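Local structure of insecticidal Delta-Endotoxin Cry8Ea1 (3EB7) at residues A[83-88]-A[107-112]; A[184-189]-A[467-472]; A[337-342]-A[368-373]; A[487-492]-A[560-565]. The protein is an insecticidal toxin of Bacillus thuringiensis active against the soil-dwelling larvae of Holotrichia parallela, probably forming pores in gut membranes as other three-domain Cry toxins do. All coordinates share one frame; numbering follows the deposited sequence.

How the interactions relate
From the N terminus, interaction 1 closes first: helix 65-93 and helix 99-119 fold back on each other over an 18-residue gap, within the helical N-terminal domain. Interaction 2 closes the longest loop, 277 residues, and ties helix 161-191 of that domain to the 467-472 turn of the C-terminal part. Interaction 3 is nested inside this loop, where it pairs strands 340-352 and 357-369 of the central beta domain. Interaction 4 follows in series, joining strands 482-491 and 559-567 across 67 residues within the C-terminal beta domain. No two loops cross and no two contacts touch; interactions 3 and 4 come nearest, about 9 Å between nearest atoms.

Interaction 1. Residues A[83-88]-A[107-112]; sequences QLYLTA and NRFEIL
Y85 and R108 face each other where helix 65-93 runs back against helix 99-119, their CA atoms 5.2 Å apart. The local axes come within 9.1 Å at 153°, an antiparallel pairing.

The apolar contacts centre on Y85. Its CG stands anti to the backbone N (chi1 177°), which carries the ring alongside F109, both side chains pointing the same way. Y85 CE1 lies 3.8 Å from F109 CB, and Y85 CB lies 3.6 Å from L112 CD1, the methyl also touching the ring obliquely. R108 adds the start of its chain: its CB sits at the ring edge, 3.9 Å from Y85 CD1.

A second group of contacts is made by the aliphatic part of R108. The chain bends at chi2 (-64°) and passes A88, with R108 CG 3.8 Å from A88 CB, before R108 CD meets L84 CB at 3.8 Å. The guanidinium lies between two groups: L84 CD1 stands 3.9 Å above one face, toward its rim, while N107 ND2 lies over the centre of the opposite face.

No polar atom of one segment is hydrogen-bonded to the other; the partners lie elsewhere. Y85 OH bonds to D149 of helix 133-153, whose L146 also touches Y85, F109 and L112, and R108 NE makes a long, weak ion pair with D104.

Cohesion between these two segments of the N-terminal bundle therefore rests on van der Waals contact, with the arginine contributing mainly its methylenes and its flat face, and the buried tyrosine hydroxyl satisfied by a third helix.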
loop_
_atom_site.group_PDB
_atom_site.type_symbol
_atom_site.label_atom_id
_atom_site.label_comp_id
_atom_site.label_asym_id
_atom_site.label_seq_id
_atom_site.Cartn_x
_atom_site.Cartn_y
_atom_site.Cartn_z
ATOM N N GLN A 83 3.298 11.857 -25.741
ATOM C CA GLN A 83 4.643 12.240 -26.239
ATOM C C GLN A 83 4.663 13.699 -26.693
ATOM O O GLN A 83 5.569 14.443 -26.353
ATOM C CB GLN A 83 5.115 11.349 -27.389
ATOM C CG GLN A 83 4.762 9.893 -27.188
ATOM C CD GLN A 83 5.970 8.991 -27.192
ATOM O OE1 GLN A 83 6.817 9.045 -26.275
ATOM N NE2 GLN A 83 6.060 8.131 -28.218
ATOM N N LEU A 84 3.633 14.081 -27.434
ATOM C CA LEU A 84 3.459 15.426 -27.942
ATOM C C LEU A 84 3.250 16.454 -26.820
ATOM O O LEU A 84 3.741 17.574 -26.906
ATOM C CB LEU A 84 2.295 15.466 -28.933
ATOM C CG LEU A 84 2.340 14.478 -30.097
ATOM C CD1 LEU A 84 1.014 14.474 -30.817
ATOM C CD2 LEU A 84 3.473 14.800 -31.077
ATOM N N TYR A 85 2.503 16.073 -25.787
ATOM C CA TYR A 85 2.346 16.910 -24.600
ATOM C C TYR A 85 3.677 17.038 -23.855
ATOM O O TYR A 85 4.054 18.131 -23.452
ATOM C CB TYR A 85 1.272 16.347 -23.686
ATOM C CG TYR A 85 1.088 17.094 -22.394
ATOM C CD1 TYR A 85 0.788 18.472 -22.384
ATOM C CD2 TYR A 85 1.164 16.422 -21.166
ATOM C CE1 TYR A 85 0.605 19.149 -21.182
ATOM C CE2 TYR A 85 0.987 17.103 -19.947
ATOM C CZ TYR A 85 0.694 18.451 -19.967
ATOM O OH TYR A 85 0.507 19.116 -18.775
ATOM N N LEU A 86 4.399 15.933 -23.685
ATOM C CA LEU A 86 5.752 16.043 -23.104
ATOM C C LEU A 86 6.680 16.953 -23.924
ATOM O O LEU A 86 7.401 17.781 -23.354
ATOM C CB LEU A 86 6.401 14.670 -22.918
ATOM C CG LEU A 86 7.817 14.655 -22.348
ATOM C CD1 LEU A 86 7.820 15.213 -20.925
ATOM C CD2 LEU A 86 8.406 13.241 -22.426
ATOM N N THR A 87 6.672 16.808 -25.248
ATOM C CA THR A 87 7.531 17.638 -26.090
ATOM C C THR A 87 7.117 19.123 -26.017
ATOM O O THR A 87 7.980 19.996 -25.992
ATOM C CB THR A 87 7.593 17.119 -27.547
ATOM O OG1 THR A 87 8.213 15.830 -27.549
ATOM C CG2 THR A 87 8.409 18.066 -28.469
ATOM N N ALA A 88 5.811 19.384 -25.951
ATOM C CA ALA A 88 5.272 20.731 -25.763
ATOM C C ALA A 88 5.616 21.354 -24.384
ATOM O O ALA A 88 5.857 22.567 -24.295
ATOM C CB ALA A 88 3.762 20.768 -26.040
ATOM N N ASN A 107 -2.941 23.560 -25.888
ATOM C CA ASN A 107 -3.638 22.743 -26.871
ATOM C C ASN A 107 -3.407 21.225 -26.677
ATOM O O ASN A 107 -4.326 20.438 -26.809
ATOM C CB ASN A 107 -3.273 23.260 -28.286
ATOM C CG ASN A 107 -3.518 22.237 -29.403
ATOM O OD1 ASN A 107 -4.666 21.856 -29.693
ATOM N ND2 ASN A 107 -2.427 21.825 -30.076
ATOM N N ARG A 108 -2.195 20.820 -26.316
ATOM C CA ARG A 108 -1.897 19.397 -26.133
ATOM C C ARG A 108 -2.605 18.852 -24.883
ATOM O O ARG A 108 -3.041 17.708 -24.862
ATOM C CB ARG A 108 -0.379 19.149 -26.012
ATOM C CG ARG A 108 0.441 19.414 -27.255
ATOM C CD ARG A 108 0.063 18.485 -28.374
ATOM N NE ARG A 108 0.689 18.892 -29.635
ATOM C CZ ARG A 108 0.217 18.576 -30.849
ATOM N NH1 ARG A 108 -0.888 17.834 -30.978
ATOM N NH2 ARG A 108 0.861 18.997 -31.940
ATOM N N PHE A 109 -2.662 19.696 -23.851
ATOM C CA PHE A 109 -3.247 19.415 -22.565
ATOM C C PHE A 109 -4.753 19.242 -22.723
ATOM O O PHE A 109 -5.339 18.334 -22.130
ATOM C CB PHE A 109 -2.932 20.574 -21.582
ATOM C CG PHE A 109 -3.871 20.635 -20.405
ATOM C CD1 PHE A 109 -3.545 20.001 -19.200
ATOM C CD2 PHE A 109 -5.114 21.303 -20.512
ATOM C CE1 PHE A 109 -4.451 20.018 -18.124
ATOM C CE2 PHE A 109 -6.006 21.328 -19.464
ATOM C CZ PHE A 109 -5.682 20.674 -18.260
ATOM N N GLU A 110 -5.366 20.112 -23.522
ATOM C CA GLU A 110 -6.808 20.071 -23.748
ATOM C C GLU A 110 -7.172 18.871 -24.577
ATOM O O GLU A 110 -8.229 18.293 -24.402
ATOM C CB GLU A 110 -7.288 21.336 -24.455
ATOM C CG GLU A 110 -7.222 22.632 -23.618
ATOM C CD GLU A 110 -7.497 23.898 -24.470
ATOM O OE1 GLU A 110 -8.005 23.772 -25.610
ATOM O OE2 GLU A 110 -7.200 25.023 -24.005
ATOM N N ILE A 111 -6.286 18.487 -25.486
ATOM C CA ILE A 111 -6.489 17.251 -26.259
ATOM C C ILE A 111 -6.435 16.034 -25.338
ATOM O O ILE A 111 -7.240 15.121 -25.478
ATOM C CB ILE A 111 -5.476 17.110 -27.453
ATOM C CG1 ILE A 111 -5.890 18.033 -28.624
ATOM C CG2 ILE A 111 -5.298 15.629 -27.875
ATOM C CD1 ILE A 111 -4.745 18.440 -29.533
ATOM N N LEU A 112 -5.506 16.014 -24.386
ATOM C CA LEU A 112 -5.444 14.883 -23.445
ATOM C C LEU A 112 -6.689 14.805 -22.590
ATOM O O LEU A 112 -7.318 13.756 -22.506
ATOM C CB LEU A 112 -4.176 14.895 -22.592
ATOM C CG LEU A 112 -2.973 14.394 -23.382
ATOM C CD1 LEU A 112 -1.729 14.713 -22.622
ATOM C CD2 LEU A 112 -3.084 12.870 -23.717
#

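Interaction 2. Residues A[184-189]-A[467-472]; sequences QWYRTG and VGHYLG
H469 is met from two directions by neighbouring residues of helix 161-191. R187 NE donates to H469 ND1 at 3.2 Å, with an N-H...N angle of 161°; each group lies close to the plane of the other at the bonding atoms, so the imidazole nitrogen is approached within its ring plane. Y186 instead comes over a face of the imidazole: its CE2 lies 3.5 Å from H469 CE1, and ring centroids 4.9 Å apart with planes at 73° define an edge-to-face (T-shaped) pair. One water bridges Y186 OH and H469 NE2, each 2.9 Å from its oxygen. Both imidazole nitrogens thus have a partner, which should hold the ring's rotation.

Beyond this shell, the extended R187 chain from CG to NE spans the gap, and R187 NH2 bonds to the carbonyl of E466, just before the 3-10 turn 467-469. Y470, oblique to the guanidinium, is tied through its OH to D180 of the same helix. Helix 198-220 packs against Y186, and W536 touches both R187 and V467.

Helix to turn, the contact is an interdomain junction of a three-domain Cry toxin, joining the N-terminal helical bundle to the C-terminal beta domain.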
loop_
_atom_site.group_PDB
_atom_site.type_symbol
_atom_site.label_atom_id
_atom_site.label_comp_id
_atom_site.label_asym_id
_atom_site.label_seq_id
_atom_site.Cartn_x
_atom_site.Cartn_y
_atom_site.Cartn_z
ATOM N N GLN A 184 -14.766 0.045 -4.750
ATOM C CA GLN A 184 -15.937 -0.790 -5.026
ATOM C C GLN A 184 -15.652 -2.078 -5.804
ATOM O O GLN A 184 -16.000 -3.171 -5.345
ATOM C CB GLN A 184 -17.062 0.020 -5.728
ATOM C CG GLN A 184 -18.215 -0.891 -6.182
ATOM C CD GLN A 184 -19.216 -0.220 -7.132
ATOM O OE1 GLN A 184 -19.328 1.008 -7.202
ATOM N NE2 GLN A 184 -19.951 -1.053 -7.874
ATOM N N TRP A 185 -15.031 -1.942 -6.981
ATOM C CA TRP A 185 -14.679 -3.084 -7.826
ATOM C C TRP A 185 -13.542 -3.906 -7.281
ATOM O O TRP A 185 -13.515 -5.105 -7.508
ATOM C CB TRP A 185 -14.452 -2.647 -9.267
ATOM C CG TRP A 185 -15.782 -2.174 -9.829
ATOM C CD1 TRP A 185 -16.176 -0.880 -9.994
ATOM C CD2 TRP A 185 -16.904 -2.986 -10.205
ATOM N NE1 TRP A 185 -17.456 -0.826 -10.499
ATOM C CE2 TRP A 185 -17.938 -2.101 -10.628
ATOM C CE3 TRP A 185 -17.144 -4.369 -10.234
ATOM C CZ2 TRP A 185 -19.200 -2.555 -11.099
ATOM C CZ3 TRP A 185 -18.435 -4.835 -10.704
ATOM C CH2 TRP A 185 -19.425 -3.919 -11.128
ATOM N N TYR A 186 -12.655 -3.293 -6.487
ATOM C CA TYR A 186 -11.706 -4.087 -5.698
ATOM C C TYR A 186 -12.452 -5.025 -4.735
ATOM O O TYR A 186 -12.139 -6.206 -4.682
ATOM C CB TYR A 186 -10.705 -3.209 -4.922
ATOM C CG TYR A 186 -9.873 -4.022 -3.943
ATOM C CD1 TYR A 186 -8.620 -4.563 -4.321
ATOM C CD2 TYR A 186 -10.332 -4.248 -2.632
ATOM C CE1 TYR A 186 -7.848 -5.343 -3.397
ATOM C CE2 TYR A 186 -9.595 -5.001 -1.723
ATOM C CZ TYR A 186 -8.356 -5.556 -2.101
ATOM O OH TYR A 186 -7.632 -6.274 -1.147
ATOM N N ARG A 187 -13.439 -4.500 -3.988
ATOM C CA ARG A 187 -14.230 -5.315 -3.056
ATOM C C ARG A 187 -15.027 -6.411 -3.758
ATOM O O ARG A 187 -14.973 -7.550 -3.356
ATOM C CB ARG A 187 -15.135 -4.427 -2.164
ATOM C CG ARG A 187 -14.306 -3.530 -1.167
ATOM C CD ARG A 187 -15.169 -2.494 -0.447
ATOM N NE ARG A 187 -14.446 -1.795 0.621
ATOM C CZ ARG A 187 -14.901 -0.707 1.247
ATOM N NH1 ARG A 187 -16.059 -0.172 0.896
ATOM N NH2 ARG A 187 -14.165 -0.119 2.174
ATOM N N THR A 188 -15.790 -6.061 -4.783
ATOM C CA THR A 188 -16.525 -7.030 -5.609
ATOM C C THR A 188 -15.576 -8.095 -6.197
ATOM O O THR A 188 -15.827 -9.283 -6.061
ATOM C CB THR A 188 -17.277 -6.301 -6.750
ATOM O OG1 THR A 188 -18.114 -5.280 -6.181
ATOM C CG2 THR A 188 -18.133 -7.271 -7.568
ATOM N N GLY A 189 -14.475 -7.677 -6.820
ATOM C CA GLY A 189 -13.510 -8.635 -7.346
ATOM C C GLY A 189 -13.056 -9.656 -6.334
ATOM O O GLY A 189 -13.029 -10.864 -6.595
ATOM N N VAL A 467 -12.349 0.029 6.079
ATOM C CA VAL A 467 -12.409 1.443 5.745
ATOM C C VAL A 467 -11.057 1.933 5.188
ATOM O O VAL A 467 -11.004 2.862 4.378
ATOM C CB VAL A 467 -12.905 2.297 6.966
ATOM C CG1 VAL A 467 -12.682 3.821 6.738
ATOM C CG2 VAL A 467 -14.396 2.005 7.251
ATOM N N GLY A 468 -9.984 1.262 5.595
ATOM C CA GLY A 468 -8.644 1.577 5.151
ATOM C C GLY A 468 -8.364 1.266 3.695
ATOM O O GLY A 468 -7.330 1.661 3.190
ATOM N N HIS A 469 -9.286 0.602 2.994
ATOM C CA HIS A 469 -9.176 0.503 1.531
ATOM C C HIS A 469 -9.090 1.849 0.875
ATOM O O HIS A 469 -8.485 1.970 -0.173
ATOM C CB HIS A 469 -10.312 -0.267 0.883
ATOM C CG HIS A 469 -10.289 -1.736 1.148
ATOM N ND1 HIS A 469 -11.386 -2.536 0.931
ATOM C CD2 HIS A 469 -9.308 -2.548 1.603
ATOM C CE1 HIS A 469 -11.080 -3.784 1.239
ATOM N NE2 HIS A 469 -9.829 -3.815 1.658
ATOM N N TYR A 470 -9.683 2.854 1.496
ATOM C CA TYR A 470 -9.540 4.245 1.057
ATOM C C TYR A 470 -8.272 4.961 1.557
ATOM O O TYR A 470 -7.890 5.987 0.982
ATOM C CB TYR A 470 -10.755 5.064 1.511
ATOM C CG TYR A 470 -11.992 4.874 0.653
ATOM C CD1 TYR A 470 -13.002 3.989 1.040
ATOM C CD2 TYR A 470 -12.129 5.566 -0.565
ATOM C CE1 TYR A 470 -14.148 3.797 0.256
ATOM C CE2 TYR A 470 -13.258 5.373 -1.369
ATOM C CZ TYR A 470 -14.257 4.493 -0.955
ATOM O OH TYR A 470 -15.374 4.328 -1.742
ATOM N N LEU A 471 -7.624 4.444 2.614
ATOM C CA LEU A 471 -6.632 5.253 3.386
ATOM C C LEU A 471 -5.185 4.755 3.230
ATOM O O LEU A 471 -4.242 5.439 3.591
ATOM C CB LEU A 471 -7.035 5.300 4.881
ATOM C CG LEU A 471 -8.545 5.493 5.159
ATOM C CD1 LEU A 471 -8.901 5.326 6.642
ATOM C CD2 LEU A 471 -9.067 6.855 4.658
ATOM N N GLY A 472 -5.027 3.545 2.699
ATOM C CA GLY A 472 -3.725 2.928 2.527
ATOM C C GLY A 472 -3.289 2.211 3.776
ATOM O O GLY A 472 -2.103 1.893 3.922
HETATM O O HOH W 1 -7.864 -5.982 1.719
#

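Interaction 3. Residues A[337-342]-A[368-373]; sequences TGFDVY and AIYPDN
D340 and I369 are locked by two backbone bonds, D340 N to I369 O and I369 N to D340 O, each 2.8 Å, making an antiparallel hydrogen-bonded pair. Next to it V341 and A368 form a non-hydrogen-bonded pair, and A368 CA-H points at D340 O over 3.3 Å. Side chains fill in closely here: F339 CD2 reaches A368 CB at 3.6 Å, while Y342, crossing I369 at about a right angle, brings its CD2 to 3.9 Å from I369 CG2. A water links Y342 OH to A368 O. The buried D340 carboxylate is held by R439, R415 and Y412.

These strands, 340-352 and 357-369, are the inner pair of a four-stranded antiparallel sheet in Greek-key order, as in the beta-prism domain of three-domain Cry toxins.

Past the pairing the two chains diverge, and the contact becomes more exposed around T337, G338 and Y370. Y370 turns its edge to F339, CD1 standing 3.8 Å above the phenyl centre with the planes at 78°, a T-shaped stack. On this side Y370 CE1 lies 3.5 Å from T337 O, while G338 O sits over the tyrosine face and also approaches P371 CD at 3.2 Å; G338 itself adopts a positive phi (76°), a backbone region that favours glycine.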
loop_
_atom_site.group_PDB
_atom_site.type_symbol
_atom_site.label_atom_id
_atom_site.label_comp_id
_atom_site.label_asym_id
_atom_site.label_seq_id
_atom_site.Cartn_x
_atom_site.Cartn_y
_atom_site.Cartn_z
ATOM N N THR A 337 15.805 -6.673 15.067
ATOM C CA THR A 337 15.631 -5.291 15.512
ATOM C C THR A 337 16.357 -4.298 14.630
ATOM O O THR A 337 17.574 -4.425 14.421
ATOM C CB THR A 337 15.984 -5.109 17.019
ATOM O OG1 THR A 337 15.242 -6.068 17.749
ATOM C CG2 THR A 337 15.578 -3.747 17.580
ATOM N N GLY A 338 15.582 -3.343 14.097
ATOM C CA GLY A 338 16.046 -2.304 13.200
ATOM C C GLY A 338 16.309 -2.723 11.770
ATOM O O GLY A 338 16.602 -1.883 10.939
ATOM N N PHE A 339 16.213 -4.017 11.480
ATOM C CA PHE A 339 16.473 -4.552 10.137
ATOM C C PHE A 339 15.236 -4.592 9.232
ATOM O O PHE A 339 14.187 -5.179 9.580
ATOM C CB PHE A 339 17.022 -5.995 10.213
ATOM C CG PHE A 339 18.525 -6.090 10.421
ATOM C CD1 PHE A 339 19.040 -6.558 11.626
ATOM C CD2 PHE A 339 19.412 -5.747 9.400
ATOM C CE1 PHE A 339 20.404 -6.656 11.838
ATOM C CE2 PHE A 339 20.824 -5.859 9.593
ATOM C CZ PHE A 339 21.309 -6.319 10.824
ATOM N N ASP A 340 15.404 -3.996 8.054
ATOM C CA ASP A 340 14.549 -4.190 6.913
ATOM C C ASP A 340 15.005 -5.443 6.172
ATOM O O ASP A 340 16.079 -5.430 5.532
ATOM C CB ASP A 340 14.667 -2.985 5.966
ATOM C CG ASP A 340 13.853 -1.764 6.445
ATOM O OD1 ASP A 340 13.145 -1.828 7.467
ATOM O OD2 ASP A 340 13.946 -0.707 5.808
ATOM N N VAL A 341 14.225 -6.522 6.282
ATOM C CA VAL A 341 14.391 -7.673 5.421
ATOM C C VAL A 341 13.712 -7.398 4.063
ATOM O O VAL A 341 12.506 -7.413 3.955
ATOM C CB VAL A 341 13.826 -8.921 6.070
ATOM C CG1 VAL A 341 13.952 -10.105 5.152
ATOM C CG2 VAL A 341 14.552 -9.190 7.380
ATOM N N TYR A 342 14.509 -7.129 3.035
ATOM C CA TYR A 342 13.974 -6.747 1.730
ATOM C C TYR A 342 13.741 -7.911 0.760
ATOM O O TYR A 342 13.104 -7.735 -0.266
ATOM C CB TYR A 342 14.836 -5.637 1.103
ATOM C CG TYR A 342 16.288 -5.990 0.948
ATOM C CD1 TYR A 342 16.753 -6.646 -0.208
ATOM C CD2 TYR A 342 17.204 -5.693 1.963
ATOM C CE1 TYR A 342 18.120 -7.019 -0.334
ATOM C CE2 TYR A 342 18.560 -6.046 1.840
ATOM C CZ TYR A 342 19.009 -6.692 0.692
ATOM O OH TYR A 342 20.343 -7.041 0.598
ATOM N N ALA A 368 18.868 -8.678 4.478
ATOM C CA ALA A 368 18.500 -7.594 5.355
ATOM C C ALA A 368 19.470 -6.421 5.273
ATOM O O ALA A 368 20.678 -6.584 5.009
ATOM C CB ALA A 368 18.392 -8.099 6.817
ATOM N N ILE A 369 18.911 -5.236 5.502
ATOM C CA ILE A 369 19.675 -4.016 5.657
ATOM C C ILE A 369 19.135 -3.200 6.837
ATOM O O ILE A 369 17.951 -3.230 7.150
ATOM C CB ILE A 369 19.664 -3.170 4.342
ATOM C CG1 ILE A 369 20.693 -2.038 4.392
ATOM C CG2 ILE A 369 18.250 -2.612 4.024
ATOM C CD1 ILE A 369 20.896 -1.397 3.030
ATOM N N TYR A 370 20.032 -2.480 7.482
ATOM C CA TYR A 370 19.737 -1.529 8.540
ATOM C C TYR A 370 19.560 -0.148 7.909
ATOM O O TYR A 370 20.544 0.455 7.470
ATOM C CB TYR A 370 20.962 -1.513 9.404
ATOM C CG TYR A 370 20.702 -1.426 10.821
ATOM C CD1 TYR A 370 20.202 -2.524 11.533
ATOM C CD2 TYR A 370 20.968 -0.240 11.490
ATOM C CE1 TYR A 370 19.965 -2.444 12.886
ATOM C CE2 TYR A 370 20.735 -0.125 12.871
ATOM C CZ TYR A 370 20.221 -1.216 13.552
ATOM O OH TYR A 370 19.980 -1.048 14.894
ATOM N N PRO A 371 18.307 0.372 7.822
ATOM C CA PRO A 371 18.215 1.627 7.060
ATOM C C PRO A 371 18.928 2.818 7.689
ATOM O O PRO A 371 19.197 3.768 6.979
ATOM C CB PRO A 371 16.704 1.879 6.926
ATOM C CG PRO A 371 16.096 1.121 8.027
ATOM C CD PRO A 371 16.986 -0.073 8.301
ATOM N N ASP A 372 19.245 2.761 8.984
ATOM C CA ASP A 372 20.059 3.805 9.644
ATOM C C ASP A 372 21.419 4.028 8.969
ATOM O O ASP A 372 21.656 5.059 8.319
ATOM C CB ASP A 372 20.277 3.477 11.133
ATOM C CG ASP A 372 19.377 4.290 12.032
ATOM O OD1 ASP A 372 19.866 5.326 12.563
ATOM O OD2 ASP A 372 18.174 3.933 12.184
ATOM N N ASN A 373 22.289 3.035 9.110
ATOM C CA ASN A 373 23.657 3.100 8.635
ATOM C C ASN A 373 23.918 2.294 7.358
ATOM O O ASN A 373 25.067 2.172 6.942
ATOM C CB ASN A 373 24.583 2.628 9.752
ATOM C CG ASN A 373 24.271 1.218 10.229
ATOM O OD1 ASN A 373 24.535 0.869 11.372
ATOM N ND2 ASN A 373 23.726 0.407 9.359
HETATM O O HOH W 2 21.673 -8.019 2.592
#

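Interaction 4. Residues A[487-492]-A[560-565]; sequences IRLNIN and DTLKIS
L489 and D560 pair at one end of this antiparallel contact, I487 and L562 two residues along, where strands 482-491 and 559-567 run side by side with local axes at 139°. The backbone ladder is complete at both hydrogen-bonded pairs: I487 N to L562 O and L562 N to I487 O are both 2.9 Å, L489 N to D560 O is 2.8 Å, and the return bond from D560 N to L489 O is longer, 3.2 Å. R488 and T561 form the non-hydrogen-bonded pair between them.

The side chain of L489 shows how the interior face is built. Its CB rests 3.5 Å from D560 O, the same carbonyl that takes the backbone N-H of L489. CG, set anti to the carbonyl carbon (chi1 -49°), stays 3.8 Å from D560 O. At the tip CD1 leaves the backbone and reaches L562 CD2 at 3.7 Å, and L562 CB lies nearby, so the two leucines, diagonal to each other in the ladder, meet at a slant. Farther along, I491 CG1 approaches D560 CB, and F555 touches L489, I491 and D560.

On the opposite face, that of T561, R488 bends back, with D560 O over one face of its guanidinium at an angle unsuited to bonding; its NH1 donates weakly to L489 O. Back on the face of L489, the D560 carboxylate accepts from T561 N through OD1 and is bonded to N556 N through OD2.

I487 and L562 press onto I583 and L585, respectively, of strand 578-588 in another sheet. Two facing sheets with their hydrophobic residues turned inward fit the jelly-roll beta-sandwich characteristic of the C-terminal domain of three-domain Cry toxins.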
loop_
_atom_site.group_PDB
_atom_site.type_symbol
_atom_site.label_atom_id
_atom_site.label_comp_id
_atom_site.label_asym_id
_atom_site.label_seq_id
_atom_site.Cartn_x
_atom_site.Cartn_y
_atom_site.Cartn_z
ATOM N N ILE A 487 1.535 8.695 20.015
ATOM C CA ILE A 487 2.320 8.604 18.815
ATOM C C ILE A 487 3.680 9.247 19.105
ATOM O O ILE A 487 3.768 10.440 19.448
ATOM C CB ILE A 487 1.671 9.314 17.607
ATOM C CG1 ILE A 487 0.263 8.795 17.352
ATOM C CG2 ILE A 487 2.591 9.214 16.334
ATOM C CD1 ILE A 487 -0.458 9.570 16.323
ATOM N N ARG A 488 4.724 8.426 18.974
ATOM C CA ARG A 488 6.090 8.836 19.280
ATOM C C ARG A 488 6.757 9.368 18.028
ATOM O O ARG A 488 6.662 8.751 16.953
ATOM C CB ARG A 488 6.836 7.654 19.870
ATOM C CG ARG A 488 8.222 7.425 19.274
ATOM C CD ARG A 488 9.292 7.368 20.387
ATOM N NE ARG A 488 9.056 8.453 21.350
ATOM C CZ ARG A 488 9.483 9.698 21.180
ATOM N NH1 ARG A 488 10.196 10.013 20.075
ATOM N NH2 ARG A 488 9.198 10.608 22.123
ATOM N N LEU A 489 7.383 10.531 18.148
ATOM C CA LEU A 489 7.872 11.274 16.985
ATOM C C LEU A 489 9.359 11.683 17.043
ATOM O O LEU A 489 9.917 11.912 18.122
ATOM C CB LEU A 489 7.039 12.540 16.795
ATOM C CG LEU A 489 5.507 12.547 16.796
ATOM C CD1 LEU A 489 5.066 14.012 16.893
ATOM C CD2 LEU A 489 4.968 11.863 15.522
ATOM N N ASN A 490 9.988 11.787 15.873
ATOM C CA ASN A 490 11.323 12.324 15.777
ATOM C C ASN A 490 11.282 13.624 15.004
ATOM O O ASN A 490 10.972 13.620 13.796
ATOM C CB ASN A 490 12.323 11.294 15.211
ATOM C CG ASN A 490 12.697 10.225 16.259
ATOM O OD1 ASN A 490 13.530 10.474 17.148
ATOM N ND2 ASN A 490 12.041 9.046 16.189
ATOM N N ILE A 491 11.541 14.741 15.715
ATOM C CA ILE A 491 11.356 16.073 15.106
ATOM C C ILE A 491 12.701 16.534 14.490
ATOM O O ILE A 491 13.730 16.641 15.194
ATOM C CB ILE A 491 10.767 17.164 16.104
ATOM C CG1 ILE A 491 9.614 16.649 17.018
ATOM C CG2 ILE A 491 10.394 18.468 15.376
ATOM C CD1 ILE A 491 8.400 16.048 16.323
ATOM N N ASN A 492 12.690 16.779 13.181
ATOM C CA ASN A 492 13.852 17.359 12.505
ATOM C C ASN A 492 14.042 18.854 12.844
ATOM O O ASN A 492 13.103 19.557 13.239
ATOM C CB ASN A 492 13.753 17.184 10.999
ATOM C CG ASN A 492 14.092 15.767 10.532
ATOM O OD1 ASN A 492 14.487 14.898 11.307
ATOM N ND2 ASN A 492 13.933 15.542 9.247
ATOM N N ASP A 560 9.381 13.836 20.656
ATOM C CA ASP A 560 8.133 14.355 21.219
ATOM C C ASP A 560 6.963 13.396 20.943
ATOM O O ASP A 560 7.119 12.375 20.251
ATOM C CB ASP A 560 7.850 15.788 20.701
ATOM C CG ASP A 560 7.309 16.741 21.806
ATOM O OD1 ASP A 560 6.656 16.316 22.776
ATOM O OD2 ASP A 560 7.516 17.945 21.694
ATOM N N THR A 561 5.810 13.682 21.530
ATOM C CA THR A 561 4.662 12.821 21.343
ATOM C C THR A 561 3.500 13.634 20.857
ATOM O O THR A 561 3.481 14.834 21.049
ATOM C CB THR A 561 4.235 12.120 22.627
ATOM O OG1 THR A 561 4.020 13.106 23.617
ATOM C CG2 THR A 561 5.306 11.173 23.115
ATOM N N LEU A 562 2.551 12.956 20.206
ATOM C CA LEU A 562 1.287 13.539 19.802
ATOM C C LEU A 562 0.180 12.563 20.170
ATOM O O LEU A 562 0.385 11.355 20.199
ATOM C CB LEU A 562 1.312 13.791 18.312
ATOM C CG LEU A 562 0.998 15.175 17.714
ATOM C CD1 LEU A 562 1.458 16.384 18.559
ATOM C CD2 LEU A 562 1.605 15.243 16.296
ATOM N N LYS A 563 -1.004 13.074 20.463
ATOM C CA LYS A 563 -2.099 12.200 20.858
ATOM C C LYS A 563 -3.391 12.926 20.547
ATOM O O LYS A 563 -3.496 14.112 20.811
ATOM C CB LYS A 563 -1.995 11.821 22.356
ATOM C CG LYS A 563 -3.142 10.940 22.871
ATOM C CD LYS A 563 -3.009 10.713 24.344
ATOM C CE LYS A 563 -4.243 11.197 25.026
ATOM N NZ LYS A 563 -4.091 11.687 26.434
ATOM N N ILE A 564 -4.348 12.216 19.953
ATOM C CA ILE A 564 -5.595 12.823 19.560
ATOM C C ILE A 564 -6.662 12.284 20.485
ATOM O O ILE A 564 -6.736 11.072 20.730
ATOM C CB ILE A 564 -5.962 12.533 18.058
ATOM C CG1 ILE A 564 -4.873 13.006 17.068
ATOM C CG2 ILE A 564 -7.321 13.147 17.683
ATOM C CD1 ILE A 564 -4.365 14.421 17.277
ATOM N N SER A 565 -7.473 13.193 21.023
ATOM C CA SER A 565 -8.574 12.818 21.914
ATOM C C SER A 565 -9.907 13.246 21.328
ATOM O O SER A 565 -10.027 14.384 20.829
ATOM C CB SER A 565 -8.369 13.485 23.276
ATOM O OG SER A 565 -7.214 12.951 23.915
#